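Local coordinates for centrosomal protein of 104 kDa (Homo sapiens, PDB 5LPH) that is required for ciliogenesis and for the structural integrity of the ciliary tip, and interacts with tubulin, the portion here being its TOG domain, at residues T147-S152 against V193-S198; T141-L146 against P180-Q185; F163-A168 against A204-D209; F225-L230 against I271-I276; K58-R63 against V105-Q110. All blocks are in the same frame, centred on the assembly; numbering follows the deposited sequence.

Contact 1 (T147-S152 against V193-S198); sequences TRTGDS and VHLAMS
The imidazole of His194 is approached obliquely by the main-chain oxygen of Asp151, which comes to 3.8 Å from CD2. A second flat group, the guanidinium of Arg148, works within the loop: its edge takes the carboxylate of Asp151 in its plane, NH2 giving a salt-bridging hydrogen bond to OD1 of 3.1 Å, although OD1 itself is met from well above the carboxylate plane. Arg148 also makes a cation-pi contact with Phe109. Asp151 OD2 accepts from Ser153 N, which fixes the acid from its other oxygen.

Between these groups the backbones run very close. The CA atoms of Gly150 and Leu195 are 3.9 Å apart, an approach made possible by the missing side chain at Gly150, and His194 CB rests against the same Gly150 CA. Leu195 places CG anti to its backbone N (chi1 -172°), and from there CD1 reaches the loop backbone, 3.9 Å from Gly150 N. Deeper in, Ser198 OG stands 2.7 Å from Thr149 O and 3.1 Å from His194 O; its one proton can serve either carbonyl. The hydroxyl of Thr149 is engaged by Leu146 O.

Segment 147-152 leads from the end of helix 131-147 to helix 154-169 within HEAT 1, with Thr149 also packing on Ala160 of the latter; segment 193-198 opens helix 193-210, which touches helix 235-252 through Ala196 and Met197.

Contact 2 (T141-L146 against P180-Q185); sequences TIPVLL and PSYLVQ
Tyr182 is the residue of segment 180-185 that does most of the touching, its ring slanting across the side of segment 141-146. CG lies anti to the carbonyl carbon (chi1 -69°), which sends the ring out to Ile142 and Pro143. Pro143 CG sits 3.9 Å from Tyr182 CE1, oblique to the ring, while Ile142 CG2 meets the CD2-CE2 side at a separation modelled too short to be trusted. At the base of the side chain, Leu146 CD1 packs 3.9 Å from Tyr182 CB. With an alanine in place of Tyr182, Pro143 would probably lose its aromatic partner and a gap would open between the helices.

Next along, Leu183 reaches inward with CD2, 4.0 Å from Leu146 CD2, so that the two branches of Leu146 are shared between successive residues. Leu183 also touches Leu202 and Leu206 of helix 193-210. The helix gives out at Val184, and Gln199 NE2 takes the carbonyls of Leu183 and Gln185, tying the turn to the following helix.

Apolar side chains meshing between neighbouring helices, here joining helix 131-147, where HEAT 1 begins, to helix 178-183, which straddles its end, are what build the alpha-solenoid of a HEAT-repeat TOG domain.

Contact 3 (F163-A168 against A204-D209); sequences FIQEMA and ARLLKD
Helical segments 163-168 and 204-209 run nearly parallel, their N-to-C directions 21° apart and their axes 11.0 Å from each other at closest approach. The nearest CA atoms, those of Gln165 and Leu206, are 7.0 Å apart, so side chains do all the bridging.

Gln165 carries most of it. Its chain is extended beyond CG and brings the amide across to Arg205, where OE1 accepts from NE at 3.0 Å with a nearly straight N-H...O angle of 175°. The oxygen lies at the edge of the guanidinium and in its plane, yet NE stands well above the carbonyl plane of the amide, so the bond does not use a lone-pair direction. Arg205 bends at chi3 (-59°), which turns the NE edge back toward the glutamine. The amide nitrogen faces Asp209, but OD2 is 3.8 Å from Gln165 NE2, too long for a hydrogen bond.

Such lateral pairing of near-parallel helices is how an alpha-solenoid of HEAT repeats stacks, and segment 163-168 belongs to curated HEAT 1. A leucine in place of Gln165 would probably leave Arg205 NE without its acceptor and its guanidinium freer to turn.

Beneath the polar layer the contact is apolar. Leu206 straddles the methyl of Ala168, with CD1 and CD2 each 3.8 Å from Ala168 CB, and CD2 also packs against the aliphatic Gln165 CG. On the inner side, Ala168 touches Ile179 of helix 178-183, and Leu206 leans on Leu183 of the same helix and on Phe217.

Contact 4 (F225-L230 against I271-I276); sequences FSVSAL and ILYKTI
Leu230 and Tyr273 cross obliquely, with one methyl of the leucine laid against the hydroxyl end of the ring: Leu230 CD1 is 3.9 Å from both CE1 and OH of Tyr273. Tyr273 begins off to one side of the contact, but with CG anti to its carbonyl carbon (chi1 -74°) the ring swings back toward segment 225-230. Its outer end then passes Val227, whose side chain stands at about a right angle to it; CG1 of Val227 comes to 4.1 Å from Tyr273 OH.

The same Leu230 CD1 is shared with the next turn of helix 271-283, where Ile276 CD1 meets it end to end at 3.9 Å. One methyl therefore serves two partners, the ring and the isoleucine, a turn apart on the same helix.

Segment 225-230 lies in the last part of helix 219-229, in HEAT 2, and its partner opens the last helix of the modelled chain, so the contact sets that helix against the final curated repeat of the TOG solenoid. Leu260, in the connection between the two parts, touches both Val227 and Tyr273, and Ile245 of helix 235-252 packs on Leu230 as well.

Leu272 takes the other end of Leu230: its CD1 lies 3.8 Å from the carbonyl oxygen of Leu230, while the side chains themselves come no nearer than 4.5 Å, from Leu230 CD2 to Leu272 CB. Leu272 also touches Arg238 of helix 235-252.

Contact 5 (K58-R63 against V105-Q110); sequences KTWSYR and VTSVFQ
Trp60 and Val105 meet where two helices of the TOG domain's alpha-solenoid begin side by side, helix 60-76 and helix 106-126. The valine turns CG1 over one face of the indole, 4.2 Å from the centroid of the five-membered ring and 27° off its normal, a CH-pi contact; Ser61 CB lies toward the rim of the opposite face. The other methyl, Val105 CG2, packs 3.7 Å from Trp60 CB. Trp60 CG occupies the cramped position between backbone N and carbonyl carbon (chi1 74°), which stands the ring up beside the partner segment and lets CZ3 reach Ser107 CB.

Val108, one turn on from Val105, comes next. Its CG2 approaches the indole near its plane and comes to 3.5 Å from the carbonyl oxygen of Trp60, while both of its methyls lie 4.1 Å from Arg63 CB.

Arg63 is the third main participant, folded by its bend at chi3 so that the buried guanidinium lies back over its own segment, one face against Trp60 CA. Its charge is met outside the contact: NE forms a salt bridge with Asp103 OD1 and NH1 bonds to Cys57 O. Asp103 OD2 in turn accepts from Val105 N, so one aspartate links the arginine to the start of the second helix. At the edge of the guanidinium, Arg63 NH2 rests 3.8 Å from Val105 CG2.

In the fold
Contact 5 comes first along the chain and contact 4 last, their centres about 42 Å apart on opposite sides of the chain's centre. Contacts 1, 2 and 3 lie between and interleave: their first segments follow one another through helix 131-147, the loop after it and helix 154-169, and their second segments fall on helix 178-183 and helix 193-210. Contacts 2 and 3 are closest, about 11 Å between centres, and meet through Ile142 with Ile164 and Leu183 with Leu206. Phe109 touches Arg148 and Leu145, linking contact 5 inward; Phe225 touches the turn of contact 2. Together they trace an elongated, all-helical TOG solenoid held by successive neighbour-to-neighbour packing.

Contact 1 (T147-S152 against V193-S198)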
# COMPACT_ATOMS: atom_id res chain seq x y z
N THR A 147 2.34 -4.74 4.22
CA THR A 147 2.99 -5.76 5.06
C THR A 147 4.47 -5.94 4.71
O THR A 147 5.29 -6.12 5.62
CB THR A 147 2.28 -7.13 5.03
OG1 THR A 147 2.16 -7.57 3.68
CG2 THR A 147 0.91 -7.06 5.68
N ARG A 148 4.82 -5.87 3.43
CA ARG A 148 6.23 -5.93 3.00
C ARG A 148 7.08 -4.72 3.39
O ARG A 148 8.31 -4.80 3.32
CB ARG A 148 6.36 -6.16 1.48
CG ARG A 148 5.73 -7.44 0.90
CD ARG A 148 6.05 -8.72 1.67
NE ARG A 148 7.48 -9.05 1.76
CZ ARG A 148 8.21 -9.69 0.84
NH1 ARG A 148 7.70 -10.08 -0.32
NH2 ARG A 148 9.49 -9.93 1.08
N THR A 149 6.46 -3.59 3.77
CA THR A 149 7.21 -2.46 4.34
C THR A 149 7.63 -2.71 5.80
O THR A 149 8.34 -1.89 6.37
CB THR A 149 6.45 -1.12 4.23
OG1 THR A 149 5.26 -1.15 5.03
CG2 THR A 149 6.09 -0.78 2.80
N GLY A 150 7.16 -3.80 6.41
CA GLY A 150 7.72 -4.30 7.68
C GLY A 150 8.71 -5.45 7.55
O GLY A 150 8.97 -6.15 8.53
N ASP A 151 9.29 -5.64 6.36
CA ASP A 151 10.25 -6.73 6.12
C ASP A 151 11.56 -6.47 6.88
O ASP A 151 11.86 -5.32 7.22
CB ASP A 151 10.54 -6.85 4.61
CG ASP A 151 11.06 -8.22 4.21
OD1 ASP A 151 10.23 -9.13 4.01
OD2 ASP A 151 12.29 -8.38 4.05
N SER A 152 12.32 -7.54 7.14
CA SER A 152 13.62 -7.42 7.80
C SER A 152 14.68 -6.78 6.89
O SER A 152 15.59 -6.12 7.38
CB SER A 152 14.12 -8.78 8.29
OG SER A 152 13.11 -9.47 9.02
N VAL A 193 8.40 -2.63 14.78
CA VAL A 193 9.09 -1.34 14.70
C VAL A 193 9.20 -0.88 13.23
O VAL A 193 8.95 0.29 12.93
CB VAL A 193 10.50 -1.41 15.34
CG1 VAL A 193 11.25 -0.09 15.18
CG2 VAL A 193 10.41 -1.76 16.82
N HIS A 194 9.55 -1.80 12.33
CA HIS A 194 9.70 -1.49 10.90
C HIS A 194 8.39 -1.11 10.22
O HIS A 194 8.35 -0.17 9.44
CB HIS A 194 10.33 -2.68 10.15
CG HIS A 194 11.74 -2.98 10.55
ND1 HIS A 194 12.71 -2.01 10.66
CD2 HIS A 194 12.35 -4.16 10.84
CE1 HIS A 194 13.85 -2.57 11.02
NE2 HIS A 194 13.66 -3.87 11.13
N LEU A 195 7.33 -1.86 10.52
CA LEU A 195 6.01 -1.63 9.93
C LEU A 195 5.46 -0.25 10.30
O LEU A 195 5.01 0.50 9.43
CB LEU A 195 5.03 -2.71 10.39
CG LEU A 195 3.65 -2.76 9.73
CD1 LEU A 195 3.76 -3.19 8.28
CD2 LEU A 195 2.74 -3.71 10.50
N ALA A 196 5.53 0.08 11.59
CA ALA A 196 5.07 1.37 12.11
C ALA A 196 5.84 2.56 11.51
O ALA A 196 5.22 3.55 11.10
CB ALA A 196 5.17 1.39 13.62
N MSE A 197 7.17 2.45 11.47
CA MSE A 197 8.05 3.52 10.92
C MSE A 197 7.81 3.72 9.45
O MSE A 197 7.78 4.86 8.99
CB MSE A 197 9.56 3.31 11.22
CG MSE A 197 10.32 4.55 11.76
SE MSE A 197 9.42 5.36 13.32
CE MSE A 197 9.77 3.79 14.47
N SER A 198 7.59 2.63 8.71
CA SER A 198 7.31 2.72 7.27
C SER A 198 5.97 3.40 6.98
O SER A 198 5.89 4.23 6.08
CB SER A 198 7.33 1.34 6.61
OG SER A 198 8.65 0.80 6.56

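Contact 2 (T141-L146 against P180-Q185)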
# COMPACT_ATOMS: atom_id res chain seq x y z
N THR A 141 -4.07 -5.35 -3.61
CA THR A 141 -2.60 -5.37 -3.56
C THR A 141 -1.96 -4.46 -2.51
O THR A 141 -0.97 -4.86 -1.90
CB THR A 141 -1.97 -5.04 -4.92
OG1 THR A 141 -2.37 -3.72 -5.33
CG2 THR A 141 -2.40 -6.05 -5.97
N ILE A 142 -2.51 -3.27 -2.30
CA ILE A 142 -1.86 -2.29 -1.40
C ILE A 142 -1.71 -2.79 0.05
O ILE A 142 -0.64 -2.61 0.63
CB ILE A 142 -2.47 -0.85 -1.47
CG1 ILE A 142 -1.70 0.16 -0.61
CG2 ILE A 142 -3.88 -0.74 -0.92
CD1 ILE A 142 -0.25 0.32 -0.97
N PRO A 143 -2.75 -3.43 0.62
CA PRO A 143 -2.58 -3.93 2.00
C PRO A 143 -1.49 -4.99 2.15
O PRO A 143 -0.78 -5.02 3.16
CB PRO A 143 -3.96 -4.53 2.33
CG PRO A 143 -4.90 -3.94 1.34
CD PRO A 143 -4.07 -3.81 0.09
N VAL A 144 -1.34 -5.84 1.14
CA VAL A 144 -0.32 -6.88 1.14
C VAL A 144 1.06 -6.25 0.94
O VAL A 144 2.05 -6.67 1.53
CB VAL A 144 -0.58 -7.94 0.05
CG1 VAL A 144 0.47 -9.03 0.09
CG2 VAL A 144 -1.97 -8.55 0.23
N LEU A 145 1.11 -5.22 0.10
CA LEU A 145 2.34 -4.47 -0.13
C LEU A 145 2.79 -3.70 1.11
O LEU A 145 3.99 -3.59 1.36
CB LEU A 145 2.15 -3.54 -1.33
CG LEU A 145 3.38 -3.06 -2.10
CD1 LEU A 145 4.37 -4.17 -2.43
CD2 LEU A 145 2.92 -2.41 -3.38
N LEU A 146 1.84 -3.19 1.89
CA LEU A 146 2.15 -2.53 3.18
C LEU A 146 2.77 -3.48 4.20
O LEU A 146 3.62 -3.05 4.98
CB LEU A 146 0.92 -1.86 3.80
CG LEU A 146 0.57 -0.44 3.34
CD1 LEU A 146 -0.79 -0.06 3.91
CD2 LEU A 146 1.63 0.57 3.76
N PRO A 180 -4.40 6.89 0.71
CA PRO A 180 -4.36 7.65 1.96
C PRO A 180 -5.16 7.03 3.11
O PRO A 180 -4.73 7.10 4.25
CB PRO A 180 -4.94 9.00 1.55
CG PRO A 180 -4.44 9.16 0.15
CD PRO A 180 -4.56 7.79 -0.45
N SER A 181 -6.29 6.40 2.79
CA SER A 181 -7.12 5.75 3.80
C SER A 181 -6.46 4.55 4.49
O SER A 181 -6.77 4.27 5.64
CB SER A 181 -8.46 5.33 3.18
OG SER A 181 -9.24 4.62 4.11
N TYR A 182 -5.58 3.84 3.79
CA TYR A 182 -4.77 2.77 4.40
C TYR A 182 -3.68 3.32 5.30
O TYR A 182 -3.37 2.72 6.33
CB TYR A 182 -4.13 1.86 3.35
CG TYR A 182 -5.14 1.02 2.62
CD1 TYR A 182 -5.84 0.01 3.28
CD2 TYR A 182 -5.42 1.24 1.28
CE1 TYR A 182 -6.78 -0.76 2.62
CE2 TYR A 182 -6.36 0.48 0.61
CZ TYR A 182 -7.03 -0.51 1.29
OH TYR A 182 -7.94 -1.26 0.60
N LEU A 183 -3.11 4.46 4.92
CA LEU A 183 -1.98 5.05 5.65
C LEU A 183 -2.37 5.73 6.96
O LEU A 183 -1.51 5.93 7.82
CB LEU A 183 -1.23 6.04 4.76
CG LEU A 183 -0.63 5.45 3.47
CD1 LEU A 183 -0.07 6.56 2.59
CD2 LEU A 183 0.45 4.43 3.78
N VAL A 184 -3.65 6.08 7.12
CA VAL A 184 -4.16 6.67 8.38
C VAL A 184 -4.86 5.65 9.30
O VAL A 184 -5.41 6.04 10.33
CB VAL A 184 -5.10 7.89 8.13
CG1 VAL A 184 -4.37 8.96 7.34
CG2 VAL A 184 -6.41 7.51 7.45
N GLN A 185 -4.82 4.37 8.95
CA GLN A 185 -5.40 3.32 9.79
C GLN A 185 -4.51 3.18 11.02
O GLN A 185 -3.28 3.16 10.88
CB GLN A 185 -5.49 1.98 9.03
CG GLN A 185 -6.49 1.00 9.65
CD GLN A 185 -6.61 -0.30 8.87
OE1 GLN A 185 -6.48 -0.32 7.65
NE2 GLN A 185 -6.89 -1.38 9.59

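Contact 3 (F163-A168 against A204-D209)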
# COMPACT_ATOMS: atom_id res chain seq x y z
N PHE A 163 7.08 1.98 -4.32
CA PHE A 163 6.00 1.56 -5.23
C PHE A 163 4.63 2.08 -4.79
O PHE A 163 3.83 2.48 -5.64
CB PHE A 163 5.94 0.04 -5.40
CG PHE A 163 5.00 -0.41 -6.50
CD1 PHE A 163 5.42 -0.47 -7.83
CD2 PHE A 163 3.67 -0.72 -6.22
CE1 PHE A 163 4.55 -0.86 -8.84
CE2 PHE A 163 2.79 -1.11 -7.23
CZ PHE A 163 3.23 -1.18 -8.54
N ILE A 164 4.37 2.07 -3.49
CA ILE A 164 3.11 2.58 -2.93
C ILE A 164 2.96 4.08 -3.22
O ILE A 164 1.90 4.55 -3.65
CB ILE A 164 3.00 2.31 -1.41
CG1 ILE A 164 2.92 0.80 -1.15
CG2 ILE A 164 1.78 3.01 -0.81
CD1 ILE A 164 2.99 0.38 0.30
N GLN A 165 4.06 4.81 -3.02
CA GLN A 165 4.15 6.24 -3.34
C GLN A 165 3.94 6.50 -4.84
O GLN A 165 3.21 7.42 -5.22
CB GLN A 165 5.48 6.78 -2.84
CG GLN A 165 5.53 8.23 -2.38
CD GLN A 165 6.91 8.60 -1.86
OE1 GLN A 165 7.54 7.83 -1.12
NE2 GLN A 165 7.39 9.79 -2.22
N GLU A 166 4.54 5.66 -5.68
CA GLU A 166 4.38 5.71 -7.13
C GLU A 166 2.91 5.52 -7.57
O GLU A 166 2.41 6.26 -8.41
CB GLU A 166 5.27 4.65 -7.79
CG GLU A 166 5.67 4.94 -9.22
CD GLU A 166 6.60 3.88 -9.80
OE1 GLU A 166 7.42 3.30 -9.04
OE2 GLU A 166 6.50 3.61 -11.02
N MSE A 167 2.23 4.52 -6.99
CA MSE A 167 0.82 4.25 -7.32
C MSE A 167 -0.08 5.33 -6.79
O MSE A 167 -1.00 5.75 -7.49
CB MSE A 167 0.28 2.93 -6.77
CG MSE A 167 0.67 1.62 -7.44
SE MSE A 167 -0.69 0.30 -6.83
CE MSE A 167 -0.30 0.23 -4.90
N ALA A 168 0.17 5.80 -5.57
CA ALA A 168 -0.63 6.88 -4.97
C ALA A 168 -0.70 8.16 -5.82
O ALA A 168 -1.67 8.92 -5.72
CB ALA A 168 -0.13 7.21 -3.57
N ALA A 204 3.72 10.87 6.13
CA ALA A 204 4.36 12.18 6.06
C ALA A 204 4.72 12.60 4.63
O ALA A 204 4.46 13.74 4.23
CB ALA A 204 5.59 12.24 6.95
N ARG A 205 5.30 11.69 3.85
CA ARG A 205 5.72 12.02 2.47
C ARG A 205 4.54 12.26 1.53
O ARG A 205 4.58 13.20 0.74
CB ARG A 205 6.67 10.95 1.89
CG ARG A 205 8.07 10.96 2.49
CD ARG A 205 9.07 10.13 1.69
NE ARG A 205 8.67 8.72 1.56
CZ ARG A 205 8.83 7.78 2.51
NH1 ARG A 205 9.38 8.05 3.69
NH2 ARG A 205 8.42 6.54 2.26
N LEU A 206 3.50 11.43 1.62
CA LEU A 206 2.32 11.58 0.75
C LEU A 206 1.38 12.71 1.18
O LEU A 206 0.74 13.32 0.32
CB LEU A 206 1.55 10.27 0.63
CG LEU A 206 2.16 9.27 -0.35
CD1 LEU A 206 1.51 7.91 -0.16
CD2 LEU A 206 2.04 9.74 -1.79
N LEU A 207 1.30 12.97 2.48
CA LEU A 207 0.60 14.15 3.00
C LEU A 207 1.17 15.45 2.41
O LEU A 207 0.41 16.30 1.98
CB LEU A 207 0.68 14.17 4.54
CG LEU A 207 0.02 15.28 5.35
CD1 LEU A 207 -1.46 15.39 5.02
CD2 LEU A 207 0.23 14.99 6.83
N LYS A 208 2.49 15.57 2.38
CA LYS A 208 3.17 16.72 1.76
C LYS A 208 2.95 16.79 0.24
O LYS A 208 2.79 17.88 -0.30
CB LYS A 208 4.67 16.75 2.11
CG LYS A 208 4.89 16.97 3.60
CD LYS A 208 6.32 16.67 4.03
CE LYS A 208 6.45 16.75 5.55
NZ LYS A 208 7.79 17.24 5.96
N ASP A 209 2.93 15.65 -0.44
CA ASP A 209 2.74 15.60 -1.89
C ASP A 209 1.28 15.82 -2.32
O ASP A 209 1.03 16.49 -3.32
CB ASP A 209 3.24 14.27 -2.48
CG ASP A 209 4.74 14.04 -2.25
OD1 ASP A 209 5.51 15.01 -2.07
OD2 ASP A 209 5.15 12.85 -2.25

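Contact 4 (F225-L230 against I271-I276)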
# COMPACT_ATOMS: atom_id res chain seq x y z
N PHE A 225 -5.15 9.64 13.74
CA PHE A 225 -4.01 8.70 13.65
C PHE A 225 -2.82 9.12 14.51
O PHE A 225 -2.27 8.32 15.28
CB PHE A 225 -3.57 8.55 12.18
CG PHE A 225 -2.32 7.71 11.99
CD1 PHE A 225 -2.40 6.33 12.02
CD2 PHE A 225 -1.08 8.31 11.77
CE1 PHE A 225 -1.26 5.55 11.85
CE2 PHE A 225 0.06 7.54 11.60
CZ PHE A 225 -0.02 6.16 11.63
N SER A 226 -2.42 10.38 14.38
CA SER A 226 -1.22 10.88 15.07
C SER A 226 -1.36 10.87 16.59
O SER A 226 -0.44 10.43 17.30
CB SER A 226 -0.90 12.30 14.60
OG SER A 226 -0.61 12.31 13.21
N VAL A 227 -2.50 11.34 17.09
CA VAL A 227 -2.79 11.36 18.54
C VAL A 227 -2.83 9.93 19.10
O VAL A 227 -2.35 9.69 20.21
CB VAL A 227 -4.09 12.16 18.87
CG1 VAL A 227 -4.50 11.99 20.33
CG2 VAL A 227 -3.91 13.64 18.55
N SER A 228 -3.41 9.00 18.36
CA SER A 228 -3.42 7.58 18.74
C SER A 228 -2.00 6.99 18.83
O SER A 228 -1.70 6.19 19.73
CB SER A 228 -4.25 6.76 17.76
OG SER A 228 -4.37 5.42 18.20
N ALA A 229 -1.13 7.40 17.91
CA ALA A 229 0.28 6.95 17.89
C ALA A 229 1.11 7.43 19.09
O ALA A 229 2.12 6.79 19.43
CB ALA A 229 0.94 7.39 16.59
N LEU A 230 0.69 8.52 19.74
CA LEU A 230 1.36 8.99 20.97
C LEU A 230 1.31 8.00 22.14
O LEU A 230 2.08 8.14 23.08
CB LEU A 230 0.80 10.35 21.42
CG LEU A 230 1.07 11.55 20.51
CD1 LEU A 230 0.22 12.75 20.93
CD2 LEU A 230 2.55 11.92 20.52
N ILE A 271 5.34 14.07 29.16
CA ILE A 271 6.51 14.70 28.52
C ILE A 271 6.31 14.98 27.02
O ILE A 271 6.85 15.97 26.49
CB ILE A 271 7.79 13.86 28.80
CG1 ILE A 271 8.09 13.82 30.32
CG2 ILE A 271 9.01 14.40 28.05
CD1 ILE A 271 8.93 12.65 30.75
N LEU A 272 5.52 14.14 26.35
CA LEU A 272 5.27 14.29 24.91
C LEU A 272 4.38 15.50 24.63
O LEU A 272 4.65 16.26 23.70
CB LEU A 272 4.62 13.02 24.34
CG LEU A 272 5.45 11.74 24.48
CD1 LEU A 272 4.57 10.52 24.72
CD2 LEU A 272 6.38 11.54 23.29
N TYR A 273 3.33 15.67 25.43
CA TYR A 273 2.45 16.83 25.32
C TYR A 273 3.15 18.15 25.69
O TYR A 273 2.84 19.20 25.11
CB TYR A 273 1.16 16.64 26.14
CG TYR A 273 0.19 15.66 25.50
CD1 TYR A 273 -0.39 15.94 24.27
CD2 TYR A 273 -0.13 14.45 26.13
CE1 TYR A 273 -1.27 15.04 23.67
CE2 TYR A 273 -1.01 13.55 25.54
CZ TYR A 273 -1.57 13.85 24.31
OH TYR A 273 -2.44 12.96 23.72
N LYS A 274 4.10 18.10 26.63
CA LYS A 274 4.96 19.26 26.90
C LYS A 274 5.66 19.70 25.61
O LYS A 274 5.54 20.86 25.21
CB LYS A 274 6.00 18.96 28.00
CG LYS A 274 7.15 19.96 28.07
CD LYS A 274 7.98 19.82 29.34
CE LYS A 274 9.15 20.79 29.32
NZ LYS A 274 10.18 20.47 30.35
N THR A 275 6.36 18.76 24.97
CA THR A 275 7.07 19.02 23.71
C THR A 275 6.16 19.61 22.62
O THR A 275 6.56 20.52 21.89
CB THR A 275 7.73 17.74 23.15
OG1 THR A 275 8.37 17.01 24.21
CG2 THR A 275 8.75 18.06 22.06
N ILE A 276 4.94 19.08 22.52
CA ILE A 276 3.96 19.53 21.54
C ILE A 276 3.53 20.98 21.81
O ILE A 276 3.59 21.82 20.91
CB ILE A 276 2.71 18.60 21.51
CG1 ILE A 276 3.09 17.24 20.91
CG2 ILE A 276 1.58 19.22 20.69
CD1 ILE A 276 2.14 16.11 21.24

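Contact 5 (K58-R63 against V105-Q110)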
# COMPACT_ATOMS: atom_id res chain seq x y z
N LYS A 58 7.76 -24.40 -6.34
CA LYS A 58 8.90 -24.10 -5.47
C LYS A 58 10.15 -23.58 -6.19
O LYS A 58 11.16 -23.32 -5.54
CB LYS A 58 9.25 -25.33 -4.63
CG LYS A 58 8.25 -25.60 -3.51
CD LYS A 58 8.48 -26.96 -2.88
CE LYS A 58 7.53 -27.22 -1.73
NZ LYS A 58 7.67 -28.61 -1.23
N THR A 59 10.10 -23.44 -7.52
CA THR A 59 11.23 -22.98 -8.30
C THR A 59 11.02 -21.51 -8.68
O THR A 59 10.15 -21.20 -9.50
CB THR A 59 11.40 -23.86 -9.57
OG1 THR A 59 11.40 -25.23 -9.18
CG2 THR A 59 12.69 -23.55 -10.31
N TRP A 60 11.84 -20.62 -8.11
CA TRP A 60 11.61 -19.18 -8.26
C TRP A 60 11.66 -18.72 -9.70
O TRP A 60 10.91 -17.83 -10.08
CB TRP A 60 12.54 -18.34 -7.37
CG TRP A 60 13.94 -18.24 -7.81
CD1 TRP A 60 14.99 -18.97 -7.35
CD2 TRP A 60 14.48 -17.36 -8.80
NE1 TRP A 60 16.14 -18.61 -7.99
CE2 TRP A 60 15.85 -17.62 -8.89
CE3 TRP A 60 13.92 -16.38 -9.64
CZ2 TRP A 60 16.69 -16.93 -9.77
CZ3 TRP A 60 14.75 -15.70 -10.52
CH2 TRP A 60 16.12 -15.98 -10.58
N SER A 61 12.54 -19.31 -10.51
CA SER A 61 12.65 -18.93 -11.93
C SER A 61 11.39 -19.27 -12.73
O SER A 61 11.11 -18.62 -13.74
CB SER A 61 13.90 -19.55 -12.58
OG SER A 61 13.92 -20.96 -12.43
N TYR A 62 10.64 -20.28 -12.29
CA TYR A 62 9.33 -20.57 -12.86
C TYR A 62 8.28 -19.59 -12.37
O TYR A 62 7.44 -19.15 -13.15
CB TYR A 62 8.87 -22.02 -12.57
CG TYR A 62 9.70 -23.12 -13.22
CD1 TYR A 62 10.70 -22.84 -14.18
CD2 TYR A 62 9.47 -24.46 -12.89
CE1 TYR A 62 11.44 -23.85 -14.76
CE2 TYR A 62 10.21 -25.48 -13.48
CZ TYR A 62 11.19 -25.17 -14.41
OH TYR A 62 11.94 -26.15 -15.01
N ARG A 63 8.31 -19.25 -11.08
CA ARG A 63 7.39 -18.24 -10.54
C ARG A 63 7.60 -16.90 -11.23
O ARG A 63 6.62 -16.23 -11.59
CB ARG A 63 7.54 -18.08 -9.03
CG ARG A 63 7.12 -19.32 -8.25
CD ARG A 63 6.83 -19.00 -6.80
NE ARG A 63 7.97 -18.44 -6.09
CZ ARG A 63 9.00 -19.13 -5.57
NH1 ARG A 63 9.10 -20.45 -5.70
NH2 ARG A 63 9.96 -18.47 -4.92
N VAL A 105 11.60 -14.64 -2.72
CA VAL A 105 12.70 -14.31 -3.62
C VAL A 105 12.43 -12.95 -4.26
O VAL A 105 11.35 -12.70 -4.80
CB VAL A 105 12.88 -15.40 -4.72
CG1 VAL A 105 13.94 -15.00 -5.74
CG2 VAL A 105 13.23 -16.73 -4.07
N THR A 106 13.44 -12.09 -4.21
CA THR A 106 13.34 -10.69 -4.61
C THR A 106 12.91 -10.52 -6.06
O THR A 106 12.04 -9.69 -6.33
CB THR A 106 14.68 -9.96 -4.33
OG1 THR A 106 14.82 -9.78 -2.92
CG2 THR A 106 14.74 -8.59 -5.00
N SER A 107 13.50 -11.28 -6.98
CA SER A 107 13.17 -11.19 -8.42
C SER A 107 11.71 -11.45 -8.74
O SER A 107 11.17 -10.85 -9.67
CB SER A 107 14.01 -12.18 -9.23
OG SER A 107 15.35 -11.76 -9.27
N VAL A 108 11.08 -12.34 -7.98
CA VAL A 108 9.66 -12.66 -8.16
C VAL A 108 8.82 -11.50 -7.63
O VAL A 108 7.86 -11.09 -8.29
CB VAL A 108 9.27 -13.97 -7.44
CG1 VAL A 108 7.78 -14.26 -7.61
CG2 VAL A 108 10.11 -15.14 -7.95
N PHE A 109 9.17 -11.00 -6.45
CA PHE A 109 8.55 -9.80 -5.84
C PHE A 109 8.59 -8.61 -6.80
O PHE A 109 7.56 -7.97 -7.03
CB PHE A 109 9.23 -9.47 -4.50
CG PHE A 109 8.91 -8.10 -3.95
CD1 PHE A 109 7.67 -7.83 -3.38
CD2 PHE A 109 9.86 -7.09 -3.97
CE1 PHE A 109 7.38 -6.58 -2.86
CE2 PHE A 109 9.58 -5.83 -3.44
CZ PHE A 109 8.34 -5.58 -2.89
N GLN A 110 9.76 -8.36 -7.39
CA GLN A 110 9.94 -7.26 -8.35
C GLN A 110 9.15 -7.43 -9.65
O GLN A 110 8.60 -6.45 -10.18
CB GLN A 110 11.43 -7.07 -8.66
CG GLN A 110 12.14 -6.16 -7.67
CD GLN A 110 13.65 -6.37 -7.58
OE1 GLN A 110 14.26 -6.16 -6.52
NE2 GLN A 110 14.25 -6.79 -8.68